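Local coordinates for protein multicopper oxidase (PDB 3GDC) that probably oxidises phenolic or similar substrates with molecular oxygen, as a laccase-like multicopper oxidase built from cupredoxin domains and working as a trimer, at residues A[55-60]-A[139-144]; A[41-46]-A[83-88]; A[202-207]-A[255-260]; A[163-168]-A[197-202]. All blocks are in the same frame, centred on the assembly; numbering follows the deposited sequence.

How the contacts relate
Contacts 1 and 2 lie in the N-terminal half of the chain, where strand 52-59 pairs with strand 33-49, and share one copper, reached by His-141 in contact 1 and His-88 in contact 2. Their chemistry is that of a metal site: rings, carbonyls, a lysine, a carboxylate and bound water. Contacts 3 and 4 lie on the other side of the chain's centre; the centres of contacts 1 and 3 are about 31 Å apart. Contacts 1, 2 and 3 are partly buried, contact 4 is buried. Contact 3 is strand pairing with a salt bridge on one face and further polar contacts at its end, whereas contact 4 is a mostly apolar meeting of two beta sheets. They share His-202.

Contact 1. Residues A[55-60]-A[139-144]; sequences KGWSYN and APHIAK. With CU (copper (II) ion), chain D.
With CG beside the backbone N (chi1 -68°), Trp-57 brings its indole under the Lys-144 chain and its CZ3 corner to the His-141 ring, while bends at chi2 and chi3 fold the Lys-144 chain over one face of that indole. Lys-144 CE stands 3.7 Å from the centroid of the Trp-57 five-membered ring, a CH-pi contact, and NZ makes a cation-pi approach to the same ring. Lys-144 NZ also donates to Lys-55 O at 2.7 Å, which anchors the ammonium end above the indole. Lys-144 O accepts from Trp-57 N at 2.9 Å, the donor lying well above the carbonyl plane. The segment 139-144 is thereby tied to strand 52-59 of the cupredoxin domain, and its His-141 binds copper through ND1 at 2.2 Å, with His-88 and Cys-133 as further ligands, the His-Cys-His set of a type 1 centre. Over the middle of the imidazole sits Trp-57 CZ3, 3.4 Å from His-141 ND1, with the six-membered ring and the imidazole inclined at 45°. Without the indole, as with an alanine here, this face of the copper-binding imidazole would probably lose its packing partner, and the lysine methylenes the ring they rest on. The indole also meets His-88 edge-to-face and the ring of His-86, and Asp-45 forms a salt bridge with Lys-55 NZ.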
loop_
_atom_site.group_PDB
_atom_site.type_symbol
_atom_site.label_atom_id
_atom_site.label_comp_id
_atom_site.label_asym_id
_atom_site.label_seq_id
_atom_site.Cartn_x
_atom_site.Cartn_y
_atom_site.Cartn_z
ATOM N N LYS A 55 29.533 3.466 -6.261
ATOM C CA LYS A 55 30.094 2.356 -7.040
ATOM C C LYS A 55 28.933 1.476 -7.500
ATOM O O LYS A 55 28.421 0.645 -6.741
ATOM C CB LYS A 55 31.098 1.545 -6.214
ATOM C CG LYS A 55 32.219 2.390 -5.582
ATOM C CD LYS A 55 33.422 1.534 -5.183
ATOM C CE LYS A 55 34.188 1.014 -6.409
ATOM N NZ LYS A 55 34.847 2.104 -7.188
ATOM N N GLY A 56 28.491 1.716 -8.729
ATOM C CA GLY A 56 27.321 1.046 -9.271
ATOM C C GLY A 56 27.626 -0.214 -10.064
ATOM O O GLY A 56 28.741 -0.420 -10.547
ATOM N N TRP A 57 26.616 -1.075 -10.127
ATOM C CA TRP A 57 26.559 -2.177 -11.064
ATOM C C TRP A 57 25.419 -1.793 -12.000
ATOM O O TRP A 57 24.272 -1.647 -11.557
ATOM C CB TRP A 57 26.206 -3.473 -10.345
ATOM C CG TRP A 57 27.260 -3.998 -9.414
ATOM C CD1 TRP A 57 28.591 -3.675 -9.394
ATOM C CD2 TRP A 57 27.068 -4.967 -8.378
ATOM N NE1 TRP A 57 29.236 -4.378 -8.397
ATOM C CE2 TRP A 57 28.325 -5.178 -7.761
ATOM C CE3 TRP A 57 25.951 -5.666 -7.900
ATOM C CZ2 TRP A 57 28.496 -6.066 -6.688
ATOM C CZ3 TRP A 57 26.122 -6.555 -6.843
ATOM C CH2 TRP A 57 27.383 -6.739 -6.242
ATOM N N SER A 58 25.726 -1.612 -13.273
ATOM C CA SER A 58 24.751 -1.041 -14.191
ATOM C C SER A 58 24.642 -1.824 -15.486
ATOM O O SER A 58 25.624 -2.384 -15.967
ATOM C CB SER A 58 25.115 0.408 -14.522
ATOM O OG SER A 58 26.332 0.470 -15.236
ATOM N N TYR A 59 23.443 -1.833 -16.049
ATOM C CA TYR A 59 23.236 -2.325 -17.401
ATOM C C TYR A 59 23.509 -1.191 -18.390
ATOM O O TYR A 59 22.837 -0.148 -18.342
ATOM C CB TYR A 59 21.799 -2.805 -17.572
ATOM C CG TYR A 59 21.380 -3.988 -16.734
ATOM C CD1 TYR A 59 21.992 -5.243 -16.883
ATOM C CD2 TYR A 59 20.316 -3.875 -15.835
ATOM C CE1 TYR A 59 21.583 -6.334 -16.125
ATOM C CE2 TYR A 59 19.885 -4.981 -15.080
ATOM C CZ TYR A 59 20.531 -6.204 -15.231
ATOM O OH TYR A 59 20.105 -7.294 -14.494
ATOM N N ASN A 60 24.488 -1.399 -19.276
ATOM C CA ASN A 60 24.870 -0.420 -20.307
ATOM C C ASN A 60 25.322 0.933 -19.743
ATOM O O ASN A 60 25.154 1.978 -20.392
ATOM C CB ASN A 60 23.741 -0.224 -21.338
ATOM C CG ASN A 60 23.599 -1.405 -22.289
ATOM O OD1 ASN A 60 24.343 -2.384 -22.205
ATOM N ND2 ASN A 60 22.634 -1.318 -23.196
ATOM N N ALA A 139 19.653 -8.071 -2.211
ATOM C CA ALA A 139 19.556 -6.618 -1.967
ATOM C C ALA A 139 20.597 -5.779 -2.724
ATOM O O ALA A 139 20.205 -4.878 -3.470
ATOM C CB ALA A 139 19.538 -6.278 -0.455
ATOM N N PRO A 140 21.908 -6.066 -2.550
ATOM C CA PRO A 140 22.909 -5.304 -3.301
ATOM C C PRO A 140 22.831 -5.476 -4.815
ATOM O O PRO A 140 23.138 -4.547 -5.540
ATOM C CB PRO A 140 24.246 -5.842 -2.782
ATOM C CG PRO A 140 23.938 -7.139 -2.146
ATOM C CD PRO A 140 22.540 -7.034 -1.633
ATOM N N HIS A 141 22.418 -6.649 -5.290
ATOM C CA HIS A 141 22.357 -6.879 -6.738
ATOM C C HIS A 141 21.290 -6.033 -7.430
ATOM O O HIS A 141 21.487 -5.616 -8.568
ATOM C CB HIS A 141 22.250 -8.370 -7.065
ATOM C CG HIS A 141 23.560 -9.086 -6.965
ATOM N ND1 HIS A 141 24.418 -9.217 -8.038
ATOM C CD2 HIS A 141 24.183 -9.663 -5.911
ATOM C CE1 HIS A 141 25.501 -9.869 -7.655
ATOM N NE2 HIS A 141 25.386 -10.147 -6.366
ATOM N N ILE A 142 20.198 -5.736 -6.735
ATOM C CA ILE A 142 19.213 -4.782 -7.259
ATOM C C ILE A 142 19.650 -3.350 -6.897
ATOM O O ILE A 142 19.704 -2.466 -7.762
ATOM C CB ILE A 142 17.776 -5.072 -6.753
ATOM C CG1 ILE A 142 17.313 -6.471 -7.204
ATOM C CG2 ILE A 142 16.780 -4.019 -7.274
ATOM C CD1 ILE A 142 15.996 -6.926 -6.565
ATOM N N ALA A 143 19.987 -3.138 -5.628
ATOM C CA ALA A 143 20.270 -1.784 -5.115
ATOM C C ALA A 143 21.494 -1.106 -5.742
ATOM O O ALA A 143 21.547 0.133 -5.836
ATOM C CB ALA A 143 20.400 -1.807 -3.590
ATOM N N LYS A 144 22.468 -1.899 -6.180
ATOM C CA LYS A 144 23.655 -1.340 -6.825
ATOM C C LYS A 144 23.404 -0.785 -8.226
ATOM O O LYS A 144 24.263 -0.113 -8.788
ATOM C CB LYS A 144 24.835 -2.324 -6.811
ATOM C CG LYS A 144 25.347 -2.655 -5.406
ATOM C CD LYS A 144 26.547 -1.828 -5.012
ATOM C CE LYS A 144 27.819 -2.361 -5.643
ATOM N NZ LYS A 144 29.000 -1.541 -5.243
HETATM CU CU CU D . 23.782 -9.075 -10.093
#

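Contact 2. Residues A[41-46]-A[83-88]; sequences AVDKDF and AGAHPH. With CU (copper (II) ion), chain D.
Strand 33-49 meets the loop 83-88 with Val-42 nearest Gly-84, their CA atoms 4.9 Å apart, and Ala-83 N donates to Ala-41 O at 2.9 Å. Asp-43 turns its carboxylate over Gly-84: OD2 takes the N-H of Ala-85 at 3.1 Å on its syn side, 27° out of the carboxylate plane. Asp-43 OD1 receives a hydrogen from a water at 2.7 Å. That water lies in the plane of the His-88 ring, at its edge, and accepts from NE2 at 2.9 Å; it also bonds His-86 ND1. Ala-41 CB packs 4.0 Å from His-88 CD2. On its other nitrogen, ND1, His-88 binds copper at 2.1 Å, alongside Cys-133 and His-141. Asp-43 is thus a second-shell residue, coupled through one water to a ligand of the type 1 centre; copper on ND1 and the water on NE2 together hold the imidazole in its orientation, and the carboxylate beyond the water would probably make it a slightly stronger donor to the metal.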
loop_
_atom_site.group_PDB
_atom_site.type_symbol
_atom_site.label_atom_id
_atom_site.label_comp_id
_atom_site.label_asym_id
_atom_site.label_seq_id
_atom_site.Cartn_x
_atom_site.Cartn_y
_atom_site.Cartn_z
ATOM N N ALA A 41 26.298 -5.928 -18.419
ATOM C CA ALA A 41 26.476 -5.512 -17.024
ATOM C C ALA A 41 27.892 -4.969 -16.840
ATOM O O ALA A 41 28.878 -5.623 -17.190
ATOM C CB ALA A 41 26.173 -6.655 -16.042
ATOM N N VAL A 42 27.989 -3.738 -16.354
ATOM C CA VAL A 42 29.286 -3.073 -16.228
ATOM C C VAL A 42 29.383 -2.370 -14.881
ATOM O O VAL A 42 28.431 -1.717 -14.446
ATOM C CB VAL A 42 29.554 -2.033 -17.368
ATOM C CG1 VAL A 42 29.552 -2.683 -18.727
ATOM C CG2 VAL A 42 28.544 -0.904 -17.343
ATOM N N ASP A 43 30.538 -2.506 -14.236
ATOM C CA ASP A 43 30.797 -1.811 -12.986
ATOM C C ASP A 43 31.225 -0.388 -13.346
ATOM O O ASP A 43 32.110 -0.192 -14.180
ATOM C CB ASP A 43 31.896 -2.531 -12.199
ATOM C CG ASP A 43 31.539 -3.975 -11.871
ATOM O OD1 ASP A 43 30.339 -4.330 -11.906
ATOM O OD2 ASP A 43 32.473 -4.760 -11.582
ATOM N N LYS A 44 30.575 0.598 -12.737
ATOM C CA LYS A 44 30.766 1.999 -13.109
ATOM C C LYS A 44 30.517 2.887 -11.902
ATOM O O LYS A 44 29.556 2.675 -11.168
ATOM C CB LYS A 44 29.803 2.382 -14.239
ATOM C CG LYS A 44 29.961 3.808 -14.777
ATOM C CD LYS A 44 29.274 3.982 -16.122
ATOM C CE LYS A 44 29.386 5.419 -16.612
ATOM N NZ LYS A 44 28.452 5.714 -17.742
ATOM N N ASP A 45 31.380 3.880 -11.721
ATOM C CA ASP A 45 31.190 4.910 -10.698
ATOM C C ASP A 45 30.292 6.021 -11.219
ATOM O O ASP A 45 30.422 6.443 -12.373
ATOM C CB ASP A 45 32.535 5.513 -10.283
ATOM C CG ASP A 45 33.390 4.554 -9.480
ATOM O OD1 ASP A 45 32.901 3.472 -9.089
ATOM O OD2 ASP A 45 34.562 4.901 -9.218
ATOM N N PHE A 46 29.400 6.498 -10.347
ATOM C CA PHE A 46 28.476 7.582 -10.653
ATOM C C PHE A 46 28.539 8.611 -9.529
ATOM O O PHE A 46 28.479 8.250 -8.357
ATOM C CB PHE A 46 27.044 7.054 -10.761
ATOM C CG PHE A 46 26.854 6.006 -11.833
ATOM C CD1 PHE A 46 26.607 6.380 -13.152
ATOM C CD2 PHE A 46 26.900 4.650 -11.517
ATOM C CE1 PHE A 46 26.412 5.409 -14.160
ATOM C CE2 PHE A 46 26.718 3.670 -12.510
ATOM C CZ PHE A 46 26.463 4.050 -13.828
ATOM N N ALA A 83 30.066 -8.091 -18.070
ATOM C CA ALA A 83 31.404 -7.511 -18.048
ATOM C C ALA A 83 31.797 -7.006 -16.654
ATOM O O ALA A 83 32.797 -6.303 -16.500
ATOM C CB ALA A 83 31.519 -6.392 -19.096
ATOM N N GLY A 84 31.007 -7.372 -15.646
ATOM C CA GLY A 84 31.297 -7.036 -14.247
ATOM C C GLY A 84 32.210 -8.028 -13.544
ATOM O O GLY A 84 32.603 -9.047 -14.120
ATOM N N ALA A 85 32.549 -7.730 -12.295
ATOM C CA ALA A 85 33.443 -8.572 -11.492
ATOM C C ALA A 85 32.699 -9.687 -10.764
ATOM O O ALA A 85 33.324 -10.594 -10.207
ATOM C CB ALA A 85 34.211 -7.718 -10.486
ATOM N N HIS A 86 31.369 -9.604 -10.757
ATOM C CA HIS A 86 30.527 -10.535 -10.002
ATOM C C HIS A 86 29.551 -11.228 -10.947
ATOM O O HIS A 86 29.223 -10.681 -12.010
ATOM C CB HIS A 86 29.745 -9.783 -8.913
ATOM C CG HIS A 86 30.607 -8.948 -8.015
ATOM N ND1 HIS A 86 31.037 -7.682 -8.356
ATOM C CD2 HIS A 86 31.128 -9.204 -6.792
ATOM C CE1 HIS A 86 31.778 -7.193 -7.379
ATOM N NE2 HIS A 86 31.851 -8.097 -6.419
ATOM N N PRO A 87 29.064 -12.429 -10.567
ATOM C CA PRO A 87 28.026 -13.051 -11.395
ATOM C C PRO A 87 26.750 -12.218 -11.345
ATOM O O PRO A 87 26.463 -11.587 -10.323
ATOM C CB PRO A 87 27.785 -14.401 -10.704
ATOM C CG PRO A 87 28.201 -14.170 -9.281
ATOM C CD PRO A 87 29.404 -13.269 -9.401
ATOM N N HIS A 88 26.006 -12.210 -12.443
ATOM C CA HIS A 88 24.767 -11.444 -12.540
ATOM C C HIS A 88 23.774 -12.205 -13.414
ATOM O O HIS A 88 24.136 -13.175 -14.111
ATOM C CB HIS A 88 25.022 -10.052 -13.167
ATOM C CG HIS A 88 25.898 -9.151 -12.349
ATOM N ND1 HIS A 88 25.546 -8.707 -11.091
ATOM C CD2 HIS A 88 27.109 -8.599 -12.618
ATOM C CE1 HIS A 88 26.514 -7.944 -10.611
ATOM N NE2 HIS A 88 27.467 -7.852 -11.523
HETATM CU CU CU D . 23.782 -9.075 -10.093
HETATM O O HOH W 1 32.783 -3.877 -15.229
HETATM O O HOH W 2 30.033 -6.803 -10.784
#

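Contact 3. Residues A[202-207]-A[255-260]; sequences HELVRI and ILELRF
Two neighbouring antiparallel strands of the second cupredoxin domain, 205-211 and 253-258, pair here within a six-stranded sheet. Val-205 with Leu-258 and Ile-207 with Leu-256 are hydrogen-bonded pairs, each joined by two backbone bonds; Ile-207 N reaches Leu-256 O at 2.8 Å. Between them Arg-206 faces Glu-257 in a non-hydrogen-bonded pair. These two side chains run alongside each other, and Arg-206, bent at chi3 (-63°), forms a side-on salt bridge: its NE (2.8 Å) and NH2 (2.9 Å) both donate to Glu-257 OE2. They approach from above one face of the carboxylate, the two planes 41° apart. NH2 has a second acceptor in Pro-159 O. A leucine at Arg-206 would probably leave the Glu-257 carboxylate without its positive partner and Pro-159 O without this donor. Further along, Arg-259 reaches across Leu-204, whose CB lies over one guanidinium face, and Arg-259 NH1 donates to His-202 O at 2.9 Å, in both the guanidinium and the carbonyl planes. His-202 N in turn bonds Phe-260 O, and a water links Glu-203 O to Phe-260 N. Val-205 CG2 meets the edge of the Phe-260 ring, 4.2 Å from CE2. Strand 163-172 lies along the far side of strand 205-211, and strand 228-232 flanks 253-258, with Phe-228 touching both Leu-256 and Leu-258.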
loop_
_atom_site.group_PDB
_atom_site.type_symbol
_atom_site.label_atom_id
_atom_site.label_comp_id
_atom_site.label_asym_id
_atom_site.label_seq_id
_atom_site.Cartn_x
_atom_site.Cartn_y
_atom_site.Cartn_z
ATOM N N HIS A 202 -2.611 21.240 -21.480
ATOM C CA HIS A 202 -3.744 20.507 -22.082
ATOM C C HIS A 202 -3.376 19.194 -22.784
ATOM O O HIS A 202 -4.264 18.393 -23.087
ATOM C CB HIS A 202 -4.584 21.399 -23.031
ATOM C CG HIS A 202 -5.112 22.648 -22.389
ATOM N ND1 HIS A 202 -5.912 22.631 -21.266
ATOM C CD2 HIS A 202 -4.960 23.953 -22.722
ATOM C CE1 HIS A 202 -6.220 23.871 -20.928
ATOM N NE2 HIS A 202 -5.655 24.692 -21.795
ATOM N N GLU A 203 -2.090 18.981 -23.057
ATOM C CA GLU A 203 -1.639 17.785 -23.780
ATOM C C GLU A 203 -1.738 16.528 -22.920
ATOM O O GLU A 203 -1.576 16.584 -21.704
ATOM C CB GLU A 203 -0.194 17.944 -24.248
ATOM C CG GLU A 203 -0.020 18.763 -25.517
ATOM C CD GLU A 203 1.273 18.425 -26.252
ATOM O OE1 GLU A 203 2.231 17.944 -25.597
ATOM O OE2 GLU A 203 1.327 18.639 -27.488
ATOM N N LEU A 204 -1.996 15.390 -23.552
ATOM C CA LEU A 204 -2.050 14.132 -22.810
ATOM C C LEU A 204 -0.655 13.600 -22.479
ATOM O O LEU A 204 0.093 13.177 -23.370
ATOM C CB LEU A 204 -2.844 13.076 -23.575
ATOM C CG LEU A 204 -3.070 11.761 -22.822
ATOM C CD1 LEU A 204 -3.837 11.978 -21.524
ATOM C CD2 LEU A 204 -3.822 10.788 -23.728
ATOM N N VAL A 205 -0.319 13.625 -21.191
ATOM C CA VAL A 205 0.969 13.139 -20.701
ATOM C C VAL A 205 0.759 11.738 -20.115
ATOM O O VAL A 205 -0.153 11.538 -19.322
ATOM C CB VAL A 205 1.555 14.101 -19.637
ATOM C CG1 VAL A 205 2.837 13.514 -19.009
ATOM C CG2 VAL A 205 1.816 15.484 -20.247
ATOM N N ARG A 206 1.586 10.772 -20.532
ATOM C CA ARG A 206 1.486 9.398 -20.065
ATOM C C ARG A 206 2.829 9.004 -19.447
ATOM O O ARG A 206 3.866 9.019 -20.117
ATOM C CB ARG A 206 1.116 8.440 -21.222
ATOM C CG ARG A 206 1.086 6.962 -20.857
ATOM C CD ARG A 206 0.521 6.080 -21.995
ATOM N NE ARG A 206 -0.874 6.420 -22.281
ATOM C CZ ARG A 206 -1.412 6.481 -23.502
ATOM N NH1 ARG A 206 -0.679 6.211 -24.570
ATOM N NH2 ARG A 206 -2.691 6.820 -23.645
ATOM N N ILE A 207 2.799 8.657 -18.170
ATOM C CA ILE A 207 4.016 8.325 -17.444
ATOM C C ILE A 207 3.995 6.854 -17.039
ATOM O O ILE A 207 3.042 6.389 -16.418
ATOM C CB ILE A 207 4.158 9.194 -16.159
ATOM C CG1 ILE A 207 4.077 10.688 -16.491
ATOM C CG2 ILE A 207 5.469 8.851 -15.416
ATOM C CD1 ILE A 207 3.894 11.590 -15.243
ATOM N N ILE A 255 0.795 3.020 -15.005
ATOM C CA ILE A 255 0.742 4.158 -15.900
ATOM C C ILE A 255 -0.082 5.267 -15.263
ATOM O O ILE A 255 -1.160 5.001 -14.721
ATOM C CB ILE A 255 0.129 3.783 -17.269
ATOM C CG1 ILE A 255 0.975 2.686 -17.925
ATOM C CG2 ILE A 255 0.014 5.021 -18.155
ATOM C CD1 ILE A 255 0.376 2.107 -19.220
ATOM N N LEU A 256 0.443 6.492 -15.319
ATOM C CA LEU A 256 -0.325 7.676 -14.945
ATOM C C LEU A 256 -0.639 8.461 -16.207
ATOM O O LEU A 256 0.233 8.632 -17.065
ATOM C CB LEU A 256 0.434 8.597 -13.982
ATOM C CG LEU A 256 1.582 8.235 -13.037
ATOM C CD1 LEU A 256 1.552 9.167 -11.835
ATOM C CD2 LEU A 256 1.653 6.785 -12.588
ATOM N N GLU A 257 -1.869 8.949 -16.312
ATOM C CA GLU A 257 -2.270 9.787 -17.439
ATOM C C GLU A 257 -2.878 11.084 -16.943
ATOM O O GLU A 257 -3.768 11.070 -16.082
ATOM C CB GLU A 257 -3.274 9.063 -18.339
ATOM C CG GLU A 257 -2.721 7.811 -19.008
ATOM C CD GLU A 257 -3.607 7.307 -20.142
ATOM O OE1 GLU A 257 -4.680 7.902 -20.372
ATOM O OE2 GLU A 257 -3.217 6.316 -20.804
ATOM N N LEU A 258 -2.386 12.200 -17.465
ATOM C CA LEU A 258 -2.992 13.486 -17.148
ATOM C C LEU A 258 -2.826 14.549 -18.228
ATOM O O LEU A 258 -2.017 14.409 -19.136
ATOM C CB LEU A 258 -2.474 14.002 -15.801
ATOM C CG LEU A 258 -1.036 14.503 -15.680
ATOM C CD1 LEU A 258 -0.931 15.235 -14.352
ATOM C CD2 LEU A 258 -0.037 13.364 -15.724
ATOM N N ARG A 259 -3.623 15.614 -18.111
ATOM C CA ARG A 259 -3.459 16.824 -18.911
ATOM C C ARG A 259 -3.346 17.980 -17.920
ATOM O O ARG A 259 -4.219 18.140 -17.069
ATOM C CB ARG A 259 -4.670 17.048 -19.824
ATOM C CG ARG A 259 -4.997 15.885 -20.731
ATOM C CD ARG A 259 -6.286 16.138 -21.513
ATOM N NE ARG A 259 -6.569 15.052 -22.461
ATOM C CZ ARG A 259 -6.155 15.025 -23.728
ATOM N NH1 ARG A 259 -5.432 16.023 -24.231
ATOM N NH2 ARG A 259 -6.471 13.990 -24.503
ATOM N N PHE A 260 -2.277 18.766 -18.023
ATOM C CA PHE A 260 -2.059 19.898 -17.115
ATOM C C PHE A 260 -2.897 21.094 -17.580
ATOM O O PHE A 260 -2.663 21.612 -18.670
ATOM C CB PHE A 260 -0.589 20.292 -17.100
ATOM C CG PHE A 260 0.312 19.299 -16.419
ATOM C CD1 PHE A 260 0.697 19.490 -15.093
ATOM C CD2 PHE A 260 0.810 18.194 -17.110
ATOM C CE1 PHE A 260 1.547 18.582 -14.454
ATOM C CE2 PHE A 260 1.667 17.284 -16.477
ATOM C CZ PHE A 260 2.035 17.477 -15.154
HETATM O O HOH W 3 -0.569 18.450 -20.233
#

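Contact 4. Residues A[163-168]-A[197-202]; sequences DEMVMV and VKVKQH
Met-165 and Val-197 reach toward each other tip to tip, the methionine CE 3.8 Å from the valine CG1, with SD almost as near. The same methyl lies 4.1 Å from Val-199 CG1, where the two side chains cross at about a right angle. The bend at chi3 (77°) swings CE across toward them. Two residues further along strand 163-172, Met-167 brings its extended chain to Val-197 CG2, with CE at 4.3 Å. Asp-163 places OD2 3.8 Å from Val-199 CG1, and a water that accepts from Lys-200 N at 2.8 Å donates a weak bond to Asp-163 OD2. Strands 163-172 and 197-200 belong to different sheets, and their short segments run 9.2 Å apart at 155°, too far for the backbones to pair, so side chains and a water span the gap: this is facing-sheet packing in the core of a cupredoxin beta sandwich. Around it, Leu-17 of helix 13-18 touches Met-165, Met-167 and Val-197, while Ile-207 backs both methionines from the neighbouring strand. Phe-284 of strand 281-287 lies against Val-197 and Val-199, and the Asp-163 carboxylate is anchored chiefly by a salt bridge from OD1 to Arg-18 NE.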
loop_
_atom_site.group_PDB
_atom_site.type_symbol
_atom_site.label_atom_id
_atom_site.label_comp_id
_atom_site.label_asym_id
_atom_site.label_seq_id
_atom_site.Cartn_x
_atom_site.Cartn_y
_atom_site.Cartn_z
ATOM N N ASP A 163 2.776 13.119 -24.995
ATOM C CA ASP A 163 4.111 13.096 -24.387
ATOM C C ASP A 163 4.213 11.875 -23.476
ATOM O O ASP A 163 3.592 11.839 -22.420
ATOM C CB ASP A 163 4.358 14.392 -23.589
ATOM C CG ASP A 163 5.823 14.578 -23.165
ATOM O OD1 ASP A 163 6.665 13.669 -23.355
ATOM O OD2 ASP A 163 6.140 15.667 -22.626
ATOM N N GLU A 164 4.979 10.875 -23.890
ATOM C CA GLU A 164 5.120 9.649 -23.109
ATOM C C GLU A 164 6.489 9.610 -22.458
ATOM O O GLU A 164 7.507 9.971 -23.072
ATOM C CB GLU A 164 4.915 8.419 -23.992
ATOM C CG GLU A 164 4.639 7.112 -23.234
ATOM C CD GLU A 164 3.967 6.082 -24.125
ATOM O OE1 GLU A 164 3.707 6.422 -25.302
ATOM O OE2 GLU A 164 3.689 4.950 -23.667
ATOM N N MET A 165 6.517 9.186 -21.204
ATOM C CA MET A 165 7.760 9.187 -20.443
ATOM C C MET A 165 7.829 8.029 -19.449
ATOM O O MET A 165 6.819 7.363 -19.176
ATOM C CB MET A 165 7.966 10.531 -19.734
ATOM C CG MET A 165 6.769 11.031 -18.987
ATOM S SD MET A 165 7.021 12.698 -18.321
ATOM C CE MET A 165 6.828 13.692 -19.775
ATOM N N VAL A 166 9.039 7.790 -18.949
ATOM C CA VAL A 166 9.304 6.753 -17.958
ATOM C C VAL A 166 9.999 7.355 -16.737
ATOM O O VAL A 166 10.921 8.166 -16.854
ATOM C CB VAL A 166 10.105 5.526 -18.546
ATOM C CG1 VAL A 166 11.439 5.941 -19.162
ATOM C CG2 VAL A 166 10.298 4.431 -17.497
ATOM N N MET A 167 9.528 6.944 -15.565
ATOM C CA MET A 167 10.087 7.391 -14.294
ATOM C C MET A 167 10.363 6.199 -13.390
ATOM O O MET A 167 9.428 5.519 -12.930
ATOM C CB MET A 167 9.117 8.358 -13.603
ATOM C CG MET A 167 8.989 9.680 -14.334
ATOM S SD MET A 167 8.058 10.867 -13.355
ATOM C CE MET A 167 8.310 12.348 -14.360
ATOM N N VAL A 168 11.643 5.953 -13.130
ATOM C CA VAL A 168 12.049 4.870 -12.243
ATOM C C VAL A 168 12.502 5.476 -10.907
ATOM O O VAL A 168 13.440 6.288 -10.855
ATOM C CB VAL A 168 13.170 3.995 -12.848
ATOM C CG1 VAL A 168 13.532 2.863 -11.892
ATOM C CG2 VAL A 168 12.758 3.441 -14.238
ATOM N N VAL A 197 10.697 18.895 -15.752
ATOM C CA VAL A 197 10.108 18.142 -16.863
ATOM C C VAL A 197 9.221 19.062 -17.703
ATOM O O VAL A 197 8.191 19.536 -17.227
ATOM C CB VAL A 197 9.268 16.960 -16.343
ATOM C CG1 VAL A 197 8.730 16.131 -17.509
ATOM C CG2 VAL A 197 10.093 16.087 -15.411
ATOM N N LYS A 198 9.611 19.306 -18.955
ATOM C CA LYS A 198 8.851 20.217 -19.819
ATOM C C LYS A 198 7.675 19.526 -20.506
ATOM O O LYS A 198 7.859 18.557 -21.257
ATOM C CB LYS A 198 9.772 20.893 -20.845
ATOM C CG LYS A 198 10.851 21.765 -20.220
ATOM C CD LYS A 198 11.687 22.491 -21.298
ATOM C CE LYS A 198 12.667 23.464 -20.654
ATOM N NZ LYS A 198 13.411 24.297 -21.665
ATOM N N VAL A 199 6.467 20.025 -20.241
ATOM C CA VAL A 199 5.235 19.510 -20.858
ATOM C C VAL A 199 4.376 20.677 -21.375
ATOM O O VAL A 199 4.607 21.827 -21.011
ATOM C CB VAL A 199 4.397 18.646 -19.872
ATOM C CG1 VAL A 199 5.170 17.383 -19.418
ATOM C CG2 VAL A 199 3.928 19.486 -18.673
ATOM N N LYS A 200 3.390 20.376 -22.213
ATOM C CA LYS A 200 2.532 21.413 -22.786
ATOM C C LYS A 200 1.144 21.414 -22.149
ATOM O O LYS A 200 0.553 20.362 -21.947
ATOM C CB LYS A 200 2.414 21.222 -24.302
ATOM C CG LYS A 200 3.705 21.479 -25.055
ATOM C CD LYS A 200 3.625 20.971 -26.485
ATOM C CE LYS A 200 5.022 20.694 -27.028
ATOM N NZ LYS A 200 4.989 20.176 -28.418
ATOM N N GLN A 201 0.626 22.607 -21.846
ATOM C CA GLN A 201 -0.729 22.759 -21.311
ATOM C C GLN A 201 -1.743 21.990 -22.159
ATOM O O GLN A 201 -1.708 22.056 -23.400
ATOM C CB GLN A 201 -1.096 24.252 -21.260
ATOM C CG GLN A 201 -2.354 24.594 -20.488
ATOM C CD GLN A 201 -2.692 26.082 -20.561
ATOM O OE1 GLN A 201 -2.038 26.850 -21.282
ATOM N NE2 GLN A 201 -3.720 26.490 -19.828
ATOM N N HIS A 202 -2.611 21.240 -21.480
ATOM C CA HIS A 202 -3.744 20.507 -22.082
ATOM C C HIS A 202 -3.376 19.194 -22.784
ATOM O O HIS A 202 -4.264 18.393 -23.087
ATOM C CB HIS A 202 -4.584 21.399 -23.031
ATOM C CG HIS A 202 -5.112 22.648 -22.389
ATOM N ND1 HIS A 202 -5.912 22.631 -21.266
ATOM C CD2 HIS A 202 -4.960 23.953 -22.722
ATOM C CE1 HIS A 202 -6.220 23.871 -20.928
ATOM N NE2 HIS A 202 -5.655 24.692 -21.795
HETATM O O HOH W 4 3.489 17.801 -23.315
#